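Local coordinates for protein extracellular PQQ-dependent sugar dehydrogenase (Coprinopsis cinerea, PDB 6JT6) that probably oxidises sugars with a pyrroloquinoline quinone cofactor and passes the electrons on through a haem b cytochrome domain, the part whose structure is described here, at residues 13-17 and 28-32; 48-54 and 109-114; 65-69 and 126-131. One frame throughout, in Å; residues are numbered along the deposited sequence.

Contact 1. Residues 13-17 and 28-32; sequences GVTFS and WGYIF
S17 and Y30 join two neighbouring strands, 15-21 and 26-33, in a buried antiparallel pairing within the mixed sheet of the cytochrome domain. The pair is of the hydrogen-bonded type: S17 N gives to Y30 O over 3.0 Å, and Y30 N returns a bond to S17 O over 2.9 Å. The same S17 O also receives a CA-H...O contact from G29 CA at 3.3 Å. Before S17 the first chain turns away, the short strand segments making 105° with each other, and side chains take over from the backbone.

The ring of F16 and the side chain of I31 fill the corner this leaves. With CG anti to its own carbonyl carbon (chi1 -69°), the F16 ring reaches across to the partner strand, where I31 CD1 sits over one face, 3.9 Å from the centroid of the F16 ring, in a CH-pi contact. I31 CG1 touches the ring's F16 CD1 at 3.6 Å, while Y30 N lies at the ring edge. G29 makes room for this: a CB on it would come within about 3.0 Å of F16 CD1. V14 adds a second apolar neighbour to I31, its CG2 lying 3.9 Å from I31 CD1, their side chains crossing at about a right angle. Y182 and Y185 of helix 182-191 also touch I31, and Y30 OH bonds N59 ND2.

The arrangement is that of a beta hairpin whose strands splay toward one end, here set within the beta-sandwich of the cellobiose dehydrogenase cytochrome family.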
loop_
_atom_site.group_PDB
_atom_site.type_symbol
_atom_site.label_atom_id
_atom_site.label_comp_id
_atom_site.label_asym_id
_atom_site.label_seq_id
_atom_site.Cartn_x
_atom_site.Cartn_y
_atom_site.Cartn_z
ATOM N N GLY A 13 -9.519 -14.412 -2.850
ATOM C CA GLY A 13 -8.969 -15.722 -2.445
ATOM C C GLY A 13 -7.491 -15.703 -2.094
ATOM O O GLY A 13 -6.909 -16.750 -1.762
ATOM N N VAL A 14 -6.858 -14.522 -2.103
ATOM C CA VAL A 14 -5.452 -14.485 -1.697
ATOM C C VAL A 14 -5.339 -14.147 -0.198
ATOM O O VAL A 14 -6.292 -13.680 0.398
ATOM C CB VAL A 14 -4.557 -13.559 -2.595
ATOM C CG1 VAL A 14 -4.918 -13.633 -4.094
ATOM C CG2 VAL A 14 -4.552 -12.144 -2.097
ATOM N N THR A 15 -4.177 -14.376 0.404
ATOM C CA THR A 15 -3.978 -14.053 1.793
ATOM C C THR A 15 -2.937 -12.943 1.884
ATOM O O THR A 15 -1.942 -12.953 1.134
ATOM C CB THR A 15 -3.524 -15.279 2.638
ATOM O OG1 THR A 15 -2.233 -15.705 2.162
ATOM C CG2 THR A 15 -4.524 -16.394 2.529
ATOM N N PHE A 16 -3.205 -11.954 2.752
ATOM C CA PHE A 16 -2.246 -10.849 2.980
ATOM C C PHE A 16 -1.784 -10.909 4.448
ATOM O O PHE A 16 -2.496 -11.447 5.327
ATOM C CB PHE A 16 -2.922 -9.484 2.784
ATOM C CG PHE A 16 -3.316 -9.159 1.368
ATOM C CD1 PHE A 16 -2.539 -8.279 0.587
ATOM C CD2 PHE A 16 -4.516 -9.658 0.815
ATOM C CE1 PHE A 16 -2.915 -7.944 -0.736
ATOM C CE2 PHE A 16 -4.902 -9.311 -0.485
ATOM C CZ PHE A 16 -4.108 -8.480 -1.268
ATOM N N SER A 17 -0.615 -10.331 4.713
ATOM C CA SER A 17 -0.325 -9.844 6.055
ATOM C C SER A 17 -1.026 -8.470 6.188
ATOM O O SER A 17 -0.628 -7.467 5.540
ATOM C CB SER A 17 1.186 -9.746 6.282
ATOM O OG SER A 17 1.433 -9.140 7.531
ATOM N N TRP A 28 -4.315 -2.175 5.745
ATOM C CA TRP A 28 -3.069 -2.129 4.931
ATOM C C TRP A 28 -2.591 -3.558 4.818
ATOM O O TRP A 28 -2.253 -4.152 5.828
ATOM C CB TRP A 28 -2.012 -1.254 5.620
ATOM C CG TRP A 28 -2.319 0.225 5.527
ATOM C CD1 TRP A 28 -1.757 1.135 4.662
ATOM C CD2 TRP A 28 -3.260 0.965 6.336
ATOM N NE1 TRP A 28 -2.288 2.402 4.893
ATOM C CE2 TRP A 28 -3.204 2.324 5.913
ATOM C CE3 TRP A 28 -4.129 0.616 7.394
ATOM C CZ2 TRP A 28 -4.011 3.321 6.473
ATOM C CZ3 TRP A 28 -4.944 1.629 7.954
ATOM C CH2 TRP A 28 -4.860 2.969 7.491
ATOM N N GLY A 29 -2.596 -4.124 3.607
ATOM C CA GLY A 29 -2.186 -5.510 3.393
ATOM C C GLY A 29 -0.924 -5.570 2.554
ATOM O O GLY A 29 -0.702 -4.680 1.730
ATOM N N TYR A 30 -0.070 -6.575 2.796
ATOM C CA TYR A 30 1.150 -6.778 2.023
ATOM C C TYR A 30 1.399 -8.240 1.781
ATOM O O TYR A 30 1.109 -9.064 2.628
ATOM C CB TYR A 30 2.393 -6.182 2.719
ATOM C CG TYR A 30 2.224 -4.731 3.042
ATOM C CD1 TYR A 30 2.561 -3.745 2.096
ATOM C CD2 TYR A 30 1.662 -4.331 4.281
ATOM C CE1 TYR A 30 2.379 -2.395 2.384
ATOM C CE2 TYR A 30 1.491 -2.990 4.583
ATOM C CZ TYR A 30 1.838 -2.038 3.629
ATOM O OH TYR A 30 1.654 -0.699 3.889
ATOM N N ILE A 31 1.944 -8.529 0.600
ATOM C CA ILE A 31 2.445 -9.843 0.250
ATOM C C ILE A 31 3.854 -9.631 -0.294
ATOM O O ILE A 31 4.036 -8.799 -1.169
ATOM C CB ILE A 31 1.580 -10.531 -0.835
ATOM C CG1 ILE A 31 0.072 -10.438 -0.512
ATOM C CG2 ILE A 31 1.969 -11.996 -0.926
ATOM C CD1 ILE A 31 -0.854 -10.865 -1.654
ATOM N N PHE A 32 4.828 -10.368 0.227
ATOM C CA PHE A 32 6.219 -10.228 -0.225
ATOM C C PHE A 32 6.636 -11.560 -0.844
ATOM O O PHE A 32 6.088 -12.608 -0.474
ATOM C CB PHE A 32 7.177 -9.806 0.925
ATOM C CG PHE A 32 7.078 -8.354 1.304
ATOM C CD1 PHE A 32 8.078 -7.448 0.922
ATOM C CD2 PHE A 32 6.036 -7.892 2.109
ATOM C CE1 PHE A 32 7.987 -6.095 1.279
ATOM C CE2 PHE A 32 5.944 -6.545 2.460
ATOM C CZ PHE A 32 6.913 -5.644 2.039
#

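Contact 2. Residues 48-54 and 109-114; sequences FQGPASA and TNGNIQ
Q114 holds CG between its backbone N and carbonyl carbon (chi1 63°), and its chain then runs extended (chi2 -177°), which carries the amide over to the turn at 51-54. There Q114 NE2 gives two hydrogen bonds: to P51 O at 3.1 Å, meeting that carbonyl in its plane, and to A54 O at 2.8 Å, from above the carbonyl plane rather than on a lone pair. P51 O also takes the N-H of A54, the bond that closes a type I beta turn, so the glutamine binds to the turn's own closing acceptor. A leucine in its place would probably leave A54 O without this donor, P51 O with one bond fewer, and the turn less firmly tied to the strand beside it.

The setting is the end of the beta-sandwich where strand 43-51, paired antiparallel with 113-121, runs out into its turn. G50 and Q114 are the hydrogen-bonded pair: G50 N to Q114 O spans 3.0 Å and Q114 N to G50 O 2.7 Å. P51 and I113 follow as a non-hydrogen-bonded pair, and A52 N reaches N112 O beyond it. V75 of the opposing sheet touches Q114 and T109, and F145 lies against P51 and A54.

The extended Q49 chain passes I113 at a slant, Q49 CD 3.9 Å from I113 CD1, and its OE1 is held by R115 NH1. The tight loop leading into strand 113-121 is stiffened from within: N110 OD1 accepts from N112 N, making an Asx turn, and from I113 N as well, while T109 OG1 accepts G111 N in an ST turn and donates to I113 O at 2.8 Å. The methyl of A52 rests on this loop, A52 CB lying 3.5 Å from T109 OG1.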
loop_
_atom_site.group_PDB
_atom_site.type_symbol
_atom_site.label_atom_id
_atom_site.label_comp_id
_atom_site.label_asym_id
_atom_site.label_seq_id
_atom_site.Cartn_x
_atom_site.Cartn_y
_atom_site.Cartn_z
ATOM N N PHE A 48 -4.496 -1.250 -0.131
ATOM C CA PHE A 48 -5.094 -0.191 0.682
ATOM C C PHE A 48 -6.586 -0.424 0.566
ATOM O O PHE A 48 -7.119 -0.468 -0.541
ATOM C CB PHE A 48 -4.800 1.201 0.117
ATOM C CG PHE A 48 -3.337 1.598 0.136
ATOM C CD1 PHE A 48 -2.490 1.234 1.195
ATOM C CD2 PHE A 48 -2.815 2.395 -0.900
ATOM C CE1 PHE A 48 -1.155 1.655 1.198
ATOM C CE2 PHE A 48 -1.479 2.802 -0.891
ATOM C CZ PHE A 48 -0.665 2.434 0.153
ATOM N N GLN A 49 -7.262 -0.505 1.706
ATOM C CA GLN A 49 -8.703 -0.715 1.707
ATOM C C GLN A 49 -9.303 0.178 2.772
ATOM O O GLN A 49 -8.777 0.272 3.876
ATOM C CB GLN A 49 -9.034 -2.182 1.996
ATOM C CG GLN A 49 -10.537 -2.477 2.010
ATOM C CD GLN A 49 -10.826 -3.964 1.866
ATOM O OE1 GLN A 49 -10.452 -4.581 0.884
ATOM N NE2 GLN A 49 -11.498 -4.536 2.857
ATOM N N GLY A 50 -10.415 0.817 2.464
ATOM C CA GLY A 50 -11.093 1.551 3.498
ATOM C C GLY A 50 -12.499 1.902 3.086
ATOM O O GLY A 50 -12.939 1.478 2.012
ATOM N N PRO A 51 -13.201 2.670 3.942
ATOM C CA PRO A 51 -14.542 3.194 3.655
ATOM C C PRO A 51 -14.521 3.899 2.307
ATOM O O PRO A 51 -13.559 4.596 2.010
ATOM C CB PRO A 51 -14.771 4.222 4.794
ATOM C CG PRO A 51 -13.909 3.712 5.897
ATOM C CD PRO A 51 -12.651 3.265 5.180
ATOM N N ALA A 52 -15.567 3.722 1.498
ATOM C CA ALA A 52 -15.622 4.348 0.171
ATOM C C ALA A 52 -15.607 5.876 0.228
ATOM O O ALA A 52 -15.280 6.542 -0.753
ATOM C CB ALA A 52 -16.855 3.877 -0.573
ATOM N N SER A 53 -15.985 6.432 1.364
ATOM C CA SER A 53 -16.027 7.874 1.505
ATOM C C SER A 53 -14.688 8.500 1.897
ATOM O O SER A 53 -14.583 9.736 1.928
ATOM C CB SER A 53 -17.113 8.254 2.513
ATOM O OG SER A 53 -16.818 7.732 3.824
ATOM N N ALA A 54 -13.691 7.666 2.228
ATOM C CA ALA A 54 -12.366 8.149 2.635
ATOM C C ALA A 54 -11.716 8.944 1.520
ATOM O O ALA A 54 -11.950 8.680 0.347
ATOM C CB ALA A 54 -11.450 6.982 3.045
ATOM N N THR A 109 -14.162 1.012 -6.359
ATOM C CA THR A 109 -15.143 1.123 -5.291
ATOM C C THR A 109 -16.409 0.337 -5.569
ATOM O O THR A 109 -16.813 0.209 -6.726
ATOM C CB THR A 109 -15.435 2.610 -4.908
ATOM O OG1 THR A 109 -16.309 2.656 -3.762
ATOM C CG2 THR A 109 -16.033 3.380 -6.063
ATOM N N ASN A 110 -16.998 -0.227 -4.517
ATOM C CA ASN A 110 -18.323 -0.865 -4.626
ATOM C C ASN A 110 -19.389 0.026 -3.972
ATOM O O ASN A 110 -20.544 -0.383 -3.809
ATOM C CB ASN A 110 -18.334 -2.285 -4.035
ATOM C CG ASN A 110 -17.963 -2.330 -2.551
ATOM O OD1 ASN A 110 -17.881 -1.297 -1.874
ATOM N ND2 ASN A 110 -17.691 -3.548 -2.047
ATOM N N GLY A 111 -18.979 1.243 -3.607
ATOM C CA GLY A 111 -19.839 2.182 -2.897
ATOM C C GLY A 111 -19.868 1.996 -1.388
ATOM O O GLY A 111 -20.379 2.855 -0.685
ATOM N N ASN A 112 -19.349 0.874 -0.897
ATOM C CA ASN A 112 -19.207 0.613 0.530
ATOM C C ASN A 112 -17.724 0.741 0.940
ATOM O O ASN A 112 -17.407 1.392 1.926
ATOM C CB ASN A 112 -19.762 -0.771 0.888
ATOM C CG ASN A 112 -21.293 -0.857 0.744
ATOM O OD1 ASN A 112 -21.988 0.162 0.744
ATOM N ND2 ASN A 112 -21.819 -2.081 0.620
ATOM N N ILE A 113 -16.838 0.098 0.171
ATOM C CA ILE A 113 -15.403 0.196 0.365
ATOM C C ILE A 113 -14.744 0.798 -0.859
ATOM O O ILE A 113 -15.317 0.782 -1.951
ATOM C CB ILE A 113 -14.742 -1.168 0.744
ATOM C CG1 ILE A 113 -14.978 -2.266 -0.313
ATOM C CG2 ILE A 113 -15.246 -1.610 2.109
ATOM C CD1 ILE A 113 -13.965 -3.401 -0.293
ATOM N N GLN A 114 -13.558 1.368 -0.661
ATOM C CA GLN A 114 -12.599 1.542 -1.763
ATOM C C GLN A 114 -11.378 0.610 -1.562
ATOM O O GLN A 114 -10.958 0.333 -0.423
ATOM C CB GLN A 114 -12.170 2.993 -1.931
ATOM C CG GLN A 114 -11.435 3.570 -0.731
ATOM C CD GLN A 114 -11.112 5.022 -0.929
ATOM O OE1 GLN A 114 -10.154 5.360 -1.635
ATOM N NE2 GLN A 114 -11.899 5.908 -0.291
#

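Contact 3. Residues 65-69 and 126-131; sequences MRNNP and WTGGAG. With HEM (protoporphyrin IX containing Fe), chain C.
N68 and W126 bring together two loops, one following strand 56-60 and the other following strand 113-121, in the haem-binding cytochrome domain; the second loop carries a type II' beta turn from G128 to G131. Along the N68 side chain, CB comes within 4.2 Å of W126 NE1, and CG, set anti to the carbonyl carbon (chi1 -64°), which turns the amide toward 126-131, is about equally distant from that nitrogen and from A130 N. At the tip, N68 OD1 accepts A130 N at 2.8 Å, in the carbonyl plane and on a lone pair, and W126 NE1 at 3.0 Å, from a donor tilted slightly out of that plane. The other branch, ND2, turns back to bond S64 O, so both ends of the amide are fixed and its plane stands 81° from the indole.

P69 lies over one face of that indole, its CD 3.4 Å from the centroid of the W126 six-membered ring in a CH-pi contact, while G131 C lies over the rim of the opposite face. G129 suits this fit because a CB there would collide with N67 O, which its CA meets in a CA-H...O contact of 3.1 Å.

Earlier in the N68 loop, M65 binds the haem iron, with H164 as the second protein ligand. M65 SD lies 2.3 Å from the iron, and M65 N donates to haem propionate O1D at 2.8 Å.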
loop_
_atom_site.group_PDB
_atom_site.type_symbol
_atom_site.label_atom_id
_atom_site.label_comp_id
_atom_site.label_asym_id
_atom_site.label_seq_id
_atom_site.Cartn_x
_atom_site.Cartn_y
_atom_site.Cartn_z
ATOM N N MET A 65 7.435 9.090 8.426
ATOM C CA MET A 65 7.056 9.860 7.252
ATOM C C MET A 65 8.285 10.442 6.540
ATOM O O MET A 65 8.266 10.676 5.312
ATOM C CB MET A 65 6.138 11.021 7.649
ATOM C CG MET A 65 5.608 11.801 6.444
ATOM S SD MET A 65 4.702 13.281 6.863
ATOM C CE MET A 65 4.832 14.038 5.233
ATOM N N ARG A 66 9.354 10.655 7.314
ATOM C CA ARG A 66 10.545 11.296 6.771
ATOM C C ARG A 66 11.544 10.327 6.150
ATOM O O ARG A 66 12.029 9.386 6.814
ATOM C CB ARG A 66 11.235 12.169 7.817
ATOM C CG ARG A 66 10.396 13.355 8.295
ATOM C CD ARG A 66 10.943 13.889 9.629
ATOM N NE ARG A 66 11.096 12.783 10.588
ATOM C CZ ARG A 66 12.253 12.226 10.965
ATOM N NH1 ARG A 66 13.424 12.692 10.505
ATOM N NH2 ARG A 66 12.243 11.193 11.810
ATOM N N ASN A 67 11.856 10.583 4.875
ATOM C CA ASN A 67 12.947 9.906 4.168
ATOM C C ASN A 67 12.731 8.401 3.922
ATOM O O ASN A 67 13.647 7.575 4.024
ATOM C CB ASN A 67 14.300 10.225 4.858
ATOM C CG ASN A 67 14.475 11.721 5.076
ATOM O OD1 ASN A 67 14.469 12.497 4.111
ATOM N ND2 ASN A 67 14.600 12.131 6.328
ATOM N N ASN A 68 11.513 8.063 3.560
ATOM C CA ASN A 68 11.177 6.680 3.166
ATOM C C ASN A 68 10.125 6.806 2.066
ATOM O O ASN A 68 9.352 7.758 2.084
ATOM C CB ASN A 68 10.604 5.870 4.365
ATOM C CG ASN A 68 11.601 5.678 5.502
ATOM O OD1 ASN A 68 12.596 4.970 5.371
ATOM N ND2 ASN A 68 11.314 6.265 6.635
ATOM N N PRO A 69 10.070 5.852 1.111
ATOM C CA PRO A 69 8.982 5.869 0.139
ATOM C C PRO A 69 7.628 5.936 0.819
ATOM O O PRO A 69 7.354 5.169 1.762
ATOM C CB PRO A 69 9.131 4.510 -0.588
ATOM C CG PRO A 69 10.604 4.238 -0.484
ATOM C CD PRO A 69 10.887 4.634 0.950
ATOM N N TRP A 126 16.326 1.914 -0.689
ATOM C CA TRP A 126 16.390 3.360 -0.958
ATOM C C TRP A 126 17.460 4.060 -0.119
ATOM O O TRP A 126 17.956 3.511 0.849
ATOM C CB TRP A 126 15.044 4.028 -0.707
ATOM C CG TRP A 126 14.473 3.797 0.676
ATOM C CD1 TRP A 126 14.719 4.537 1.796
ATOM C CD2 TRP A 126 13.562 2.751 1.067
ATOM N NE1 TRP A 126 14.011 4.035 2.862
ATOM C CE2 TRP A 126 13.300 2.930 2.453
ATOM C CE3 TRP A 126 12.942 1.694 0.381
ATOM C CZ2 TRP A 126 12.414 2.107 3.176
ATOM C CZ3 TRP A 126 12.026 0.857 1.109
ATOM C CH2 TRP A 126 11.796 1.077 2.494
ATOM N N THR A 127 17.769 5.303 -0.437
ATOM C CA THR A 127 18.826 5.972 0.341
ATOM C C THR A 127 18.189 6.834 1.420
ATOM O O THR A 127 17.326 7.648 1.148
ATOM C CB THR A 127 19.805 6.758 -0.569
ATOM O OG1 THR A 127 19.081 7.726 -1.335
ATOM C CG2 THR A 127 20.481 5.815 -1.539
ATOM N N GLY A 128 18.580 6.614 2.656
ATOM C CA GLY A 128 18.058 7.386 3.755
ATOM C C GLY A 128 16.970 6.621 4.461
ATOM O O GLY A 128 16.591 5.534 4.023
ATOM N N GLY A 129 16.479 7.206 5.548
ATOM C CA GLY A 129 15.456 6.601 6.388
ATOM C C GLY A 129 15.887 5.229 6.865
ATOM O O GLY A 129 17.048 5.038 7.319
ATOM N N ALA A 130 14.971 4.269 6.735
ATOM C CA ALA A 130 15.252 2.885 7.093
ATOM C C ALA A 130 16.244 2.210 6.136
ATOM O O ALA A 130 16.817 1.165 6.474
ATOM C CB ALA A 130 13.938 2.092 7.143
ATOM N N GLY A 131 16.431 2.781 4.943
ATOM C CA GLY A 131 17.369 2.252 3.971
ATOM C C GLY A 131 16.785 1.154 3.093
ATOM O O GLY A 131 17.347 0.832 2.036
HETATM C CHA HEM C . 3.171 11.837 10.496
HETATM C CHB HEM C . 2.616 16.094 8.203
HETATM C CHC HEM C . 1.329 13.780 4.148
HETATM C CHD HEM C . 2.744 9.559 6.224
HETATM C C1A HEM C . 3.080 13.192 10.236
HETATM C C2A HEM C . 3.208 14.209 11.217
HETATM C C3A HEM C . 3.036 15.404 10.560
HETATM C C4A HEM C . 2.810 15.134 9.182
HETATM C CMA HEM C . 3.081 16.793 11.179
HETATM C CAA HEM C . 3.483 14.017 12.701
HETATM C CBA HEM C . 2.345 13.305 13.455
HETATM C CGA HEM C . 0.980 13.913 13.267
HETATM O O1A HEM C . 0.065 13.311 12.644
HETATM O O2A HEM C . 0.745 15.042 13.749
HETATM C C1B HEM C . 2.195 15.839 6.901
HETATM C C2B HEM C . 1.820 16.876 5.980
HETATM C C3B HEM C . 1.409 16.222 4.836
HETATM C C4B HEM C . 1.569 14.772 5.098
HETATM C CMB HEM C . 1.843 18.392 6.264
HETATM C CAB HEM C . 0.920 16.750 3.532
HETATM C CBB HEM C . 0.161 17.834 3.412
HETATM C C1C HEM C . 1.686 12.414 4.323
HETATM C C2C HEM C . 1.549 11.409 3.339
HETATM C C3C HEM C . 1.954 10.197 3.914
HETATM C C4C HEM C . 2.316 10.470 5.286
HETATM C CMC HEM C . 1.089 11.679 1.917
HETATM C CAC HEM C . 2.021 8.876 3.228
HETATM C CBC HEM C . 1.110 8.511 2.299
HETATM C C1D HEM C . 2.888 9.875 7.583
HETATM C C2D HEM C . 3.218 8.847 8.594
HETATM C C3D HEM C . 3.360 9.470 9.770
HETATM C C4D HEM C . 3.120 10.897 9.468
HETATM C CMD HEM C . 3.373 7.363 8.394
HETATM C CAD HEM C . 3.640 8.824 11.126
HETATM C CBD HEM C . 5.100 8.513 11.401
HETATM C CGD HEM C . 5.824 9.802 11.680
HETATM O O1D HEM C . 6.770 10.217 10.956
HETATM O O2D HEM C . 5.440 10.487 12.638
HETATM N NA HEM C . 2.806 13.777 8.997
HETATM N NB HEM C . 2.032 14.631 6.345
HETATM N NC HEM C . 2.105 11.821 5.492
HETATM N ND HEM C . 2.873 11.112 8.150
HETATM FE FE HEM C . 2.484 12.805 7.288
#

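In the fold
From the N terminus, contact 1 comes first: it closes the short excursion between 13-17 and 28-32 before either of the others opens. Strand 26-33 leads on to its sheet neighbour 43-51, where contact 2 begins, and W28 of contact 1 packs on F48 of contact 2. The 54 residues that contact 2 then closes include strands 56-60, 70-76 and 79-86 of the opposing sheet. Contact 3 opens inside that loop at 65-69 and closes beyond it at 126-131, so contacts 2 and 3 cross. Their centres lie about 29 Å apart on opposite sides of the chain's centre: one at the 51-54 turn, the other at the loop that supplies a haem ligand.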